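Long-range contacts in lectin (Trichosanthes anguina, PDB 4HR6), which binds galactosides through beta-trefoil lectin domains and is a nontoxic, three-chain homologue of type II ribosome-inactivating proteins: residues 13-17 and 107-111; 51-55 and 84-88. All coordinates share one frame; numbering follows the deposited sequence.

Interaction 1: residues 13-17 and 107-111; sequences SGRDA and SNKAT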
# COMPACT_ATOMS: atom_id res chain seq x y z
N SER C 13 -11.84 -5.89 12.95
CA SER C 13 -11.98 -4.67 13.74
C SER C 13 -12.71 -3.61 12.94
O SER C 13 -12.85 -3.72 11.71
CB SER C 13 -10.62 -4.19 14.25
OG SER C 13 -9.78 -3.72 13.20
N GLY C 14 -13.22 -2.59 13.63
CA GLY C 14 -13.95 -1.51 12.96
C GLY C 14 -14.19 -0.29 13.82
O GLY C 14 -13.24 0.30 14.37
N ARG C 15 -15.47 0.09 13.92
CA ARG C 15 -15.93 1.22 14.73
C ARG C 15 -15.05 1.54 15.91
O ARG C 15 -14.90 0.73 16.84
CB ARG C 15 -17.34 0.93 15.25
CG ARG C 15 -18.45 1.63 14.50
CD ARG C 15 -18.76 3.00 15.09
NE ARG C 15 -20.19 3.27 15.01
CZ ARG C 15 -20.79 4.38 15.44
NH1 ARG C 15 -22.10 4.50 15.31
NH2 ARG C 15 -20.08 5.36 15.99
N ASP C 16 -14.44 2.73 15.88
CA ASP C 16 -13.59 3.19 16.97
C ASP C 16 -12.47 2.21 17.35
O ASP C 16 -11.93 2.29 18.46
CB ASP C 16 -14.46 3.58 18.19
CG ASP C 16 -15.00 5.01 18.09
OD1 ASP C 16 -14.45 5.88 18.81
OD2 ASP C 16 -15.91 5.28 17.28
N ALA C 17 -12.11 1.32 16.43
CA ALA C 17 -11.01 0.36 16.63
C ALA C 17 -11.38 -0.83 17.49
O ALA C 17 -10.51 -1.51 18.01
CB ALA C 17 -9.78 1.05 17.22
N SER C 107 -22.57 -1.37 13.16
CA SER C 107 -22.53 -1.18 14.60
C SER C 107 -23.07 0.22 14.89
O SER C 107 -22.32 1.19 14.86
CB SER C 107 -21.13 -1.35 15.15
OG SER C 107 -21.13 -1.20 16.55
N ASN C 108 -24.37 0.29 15.17
CA ASN C 108 -25.11 1.54 15.31
C ASN C 108 -24.62 2.48 16.42
O ASN C 108 -24.83 3.69 16.33
CB ASN C 108 -26.60 1.25 15.52
CG ASN C 108 -27.30 0.81 14.25
OD1 ASN C 108 -26.98 1.27 13.15
ND2 ASN C 108 -28.29 -0.07 14.39
N LYS C 109 -23.99 1.94 17.45
CA LYS C 109 -23.38 2.76 18.51
C LYS C 109 -21.88 2.54 18.57
O LYS C 109 -21.37 1.48 18.19
CB LYS C 109 -24.03 2.46 19.87
CG LYS C 109 -25.28 3.29 20.13
CD LYS C 109 -26.22 2.65 21.16
CE LYS C 109 -27.26 1.76 20.49
NZ LYS C 109 -28.38 1.40 21.42
N ALA C 110 -21.16 3.55 19.05
CA ALA C 110 -19.70 3.50 19.12
C ALA C 110 -19.23 2.87 20.42
O ALA C 110 -18.02 2.80 20.67
CB ALA C 110 -19.12 4.91 18.98
N THR C 111 -20.17 2.41 21.24
CA THR C 111 -19.88 2.02 22.62
C THR C 111 -19.57 0.52 22.77
O THR C 111 -20.08 -0.33 22.04
CB THR C 111 -21.02 2.47 23.58
OG1 THR C 111 -20.60 2.32 24.94
CG2 THR C 111 -22.32 1.67 23.37

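Interaction 2: residues 51-55 and 84-88; sequences DGTVR and DISWD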
# COMPACT_ATOMS: atom_id res chain seq x y z
N ASP C 51 -15.83 -22.14 1.80
CA ASP C 51 -17.30 -22.00 1.83
C ASP C 51 -17.84 -20.64 1.43
O ASP C 51 -18.89 -20.54 0.79
CB ASP C 51 -17.79 -22.18 3.27
CG ASP C 51 -17.94 -23.61 3.67
OD1 ASP C 51 -18.34 -24.43 2.83
OD2 ASP C 51 -17.69 -23.89 4.86
N GLY C 52 -17.15 -19.59 1.89
CA GLY C 52 -17.73 -18.26 2.01
C GLY C 52 -18.31 -18.07 3.41
O GLY C 52 -19.02 -17.10 3.66
N THR C 53 -17.98 -18.97 4.32
CA THR C 53 -18.46 -18.90 5.68
C THR C 53 -17.38 -18.31 6.57
O THR C 53 -16.18 -18.46 6.30
CB THR C 53 -18.90 -20.27 6.25
OG1 THR C 53 -17.82 -21.21 6.20
CG2 THR C 53 -20.10 -20.82 5.48
N VAL C 54 -17.82 -17.65 7.63
CA VAL C 54 -16.96 -17.02 8.60
C VAL C 54 -17.34 -17.59 9.96
O VAL C 54 -18.52 -17.56 10.33
CB VAL C 54 -17.20 -15.49 8.58
CG1 VAL C 54 -16.24 -14.78 9.52
CG2 VAL C 54 -17.06 -14.96 7.16
N ARG C 55 -16.36 -18.10 10.70
CA ARG C 55 -16.63 -18.92 11.89
C ARG C 55 -15.87 -18.49 13.11
O ARG C 55 -14.68 -18.23 13.04
CB ARG C 55 -16.29 -20.40 11.62
CG ARG C 55 -16.83 -20.92 10.30
CD ARG C 55 -17.03 -22.43 10.28
NE ARG C 55 -17.58 -22.86 8.99
CZ ARG C 55 -17.74 -24.13 8.59
NH1 ARG C 55 -17.42 -25.14 9.39
NH2 ARG C 55 -18.23 -24.37 7.39
N ASP C 84 -27.83 -17.98 4.27
CA ASP C 84 -27.77 -17.11 5.44
C ASP C 84 -26.40 -17.07 6.12
O ASP C 84 -26.19 -16.28 7.05
CB ASP C 84 -28.83 -17.54 6.47
CG ASP C 84 -30.26 -17.40 5.95
OD1 ASP C 84 -30.51 -16.54 5.07
OD2 ASP C 84 -31.15 -18.14 6.43
N ILE C 85 -25.47 -17.90 5.64
CA ILE C 85 -24.12 -17.97 6.21
C ILE C 85 -23.02 -17.69 5.17
O ILE C 85 -21.83 -17.96 5.42
CB ILE C 85 -23.88 -19.34 6.91
CG1 ILE C 85 -24.29 -20.50 6.00
CG2 ILE C 85 -24.66 -19.39 8.21
CD1 ILE C 85 -23.85 -21.85 6.53
N SER C 86 -23.41 -17.15 4.02
CA SER C 86 -22.48 -16.64 3.01
C SER C 86 -22.00 -15.24 3.39
O SER C 86 -22.76 -14.43 3.92
CB SER C 86 -23.16 -16.57 1.64
OG SER C 86 -23.56 -17.84 1.18
N TRP C 87 -20.73 -14.95 3.11
CA TRP C 87 -20.19 -13.61 3.35
C TRP C 87 -19.21 -13.18 2.26
O TRP C 87 -18.54 -14.01 1.64
CB TRP C 87 -19.54 -13.54 4.72
CG TRP C 87 -20.50 -13.83 5.84
CD1 TRP C 87 -20.63 -15.00 6.54
CD2 TRP C 87 -21.49 -12.94 6.38
NE1 TRP C 87 -21.62 -14.89 7.48
CE2 TRP C 87 -22.17 -13.63 7.40
CE3 TRP C 87 -21.86 -11.61 6.10
CZ2 TRP C 87 -23.20 -13.05 8.15
CZ3 TRP C 87 -22.89 -11.04 6.84
CH2 TRP C 87 -23.54 -11.75 7.85
N ASP C 88 -19.18 -11.88 2.00
CA ASP C 88 -18.25 -11.28 1.06
C ASP C 88 -17.61 -10.05 1.71
O ASP C 88 -18.31 -9.24 2.31
CB ASP C 88 -18.97 -10.91 -0.24
CG ASP C 88 -18.02 -10.60 -1.38
OD1 ASP C 88 -16.79 -10.68 -1.21
OD2 ASP C 88 -18.51 -10.29 -2.49

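Interaction 1: residues 13-17 and 107-111
Arg15 and Ala110 mark the closest approach of two backbones that run as irregular loops, their CA atoms 6.2 Å apart, and the Arg15 side chain bridges the loops to backbone carbonyl oxygen. Both loops belong to a ricin-type beta-trefoil domain, the first leading from strand 7-13 to strand 19-22 and the second from strand 103-106 to strand 117-120. Arginine suits the bridging place, because its long chain can span the gap and its several N-H groups can meet the carbonyls of an irregular loop. Bends at chi2 and chi3 bring the guanidinium group against the loop 107-110. There NE donates to Ser107 O over 3.0 Å. The approach is nearly along the C=O axis, but the oxygen sits about 20° out of the guanidinium plane and the N-H...O angle is 148°, moderately bent. NH1 adds a weak bond to the same oxygen, which thus receives two donors from one group. Although NH1 also comes close to Asn108 O, the angle there is too poor for a bond.

One face of the guanidinium is covered by backbone: Lys109 C and Ala110 N lie some 3.6 to 3.7 Å above its centre, the peptide plane they share stacking almost parallel on that face. Nearer the root of the chain, Arg15 CG rests beside Ser107 CB, and both side chains also touch Leu35 of strand 33-36. Ser107 is short enough to turn back on its own loop. With OG anti to the backbone N (chi1 -178°), it donates to Lys109 O in the carbonyl plane, bracing the loop that presents Ser107 O. Ala110 CB touches both Arg15 NH2 (3.2 Å) and Asp16 OD2 (3.7 Å).

Interaction 2: residues 51-55 and 84-88
Trp87 N donates to Gly52 O over 2.8 Å, in the plane of that carbonyl, though the N-H...O angle is only 130°. The same oxygen also receives a CA-H...O contact from Ser86. Glycine suits this position: at its positive phi, a side chain would be jammed against the preceding carbonyl oxygen. Beyond the bond, Val54 crosses the indole at about a right angle and sets CG2 3.6 Å from Trp87 CD1; its chi1 of -176° sends CG1 anti to the backbone N and turns CG2 to the ring. Thr53 lies alongside Ile85: Thr53 CG2 lies 4.0 Å from Ile85 CD1 and 3.3 Å from Ile85 O, while Thr53 CA makes a CA-H...O contact with Ile85 O.

In the beta-trefoil this joins the turn entering strand 54-56 to the loop before strand 88-89. The indole is fixed from outside by a bond from NE1 to Leu61 O, and Trp87 O accepts from Gln164 of a neighbouring lectin chain. On the other flank of Thr53, its OG1 donates to Asp51 OD2 and accepts from Arg55 NE, and Arg55 NH2 forms a 2.6 Å salt bridge to that same Asp51 OD2.

Overall arrangement
From the N terminus, the chain leaves strand 7-13 and enters the first segment of interaction 1, whose partner comes only after about 90 further residues. Within this large loop the chain passes through residues 51-55 and, less than thirty residues later, meets them again at 84-88, so interaction 2 closes a smaller loop wholly within the larger one and the two do not cross. Both belong to the first trefoil domain, yet they do not touch: their centres are 21 Å apart and their nearest atoms about 10 Å. Interaction 1 joins the loop after strand 7-13 to that between strands 103-106 and 117-120, whereas interaction 2 ties strand 54-56 to the approach to strand 88-89.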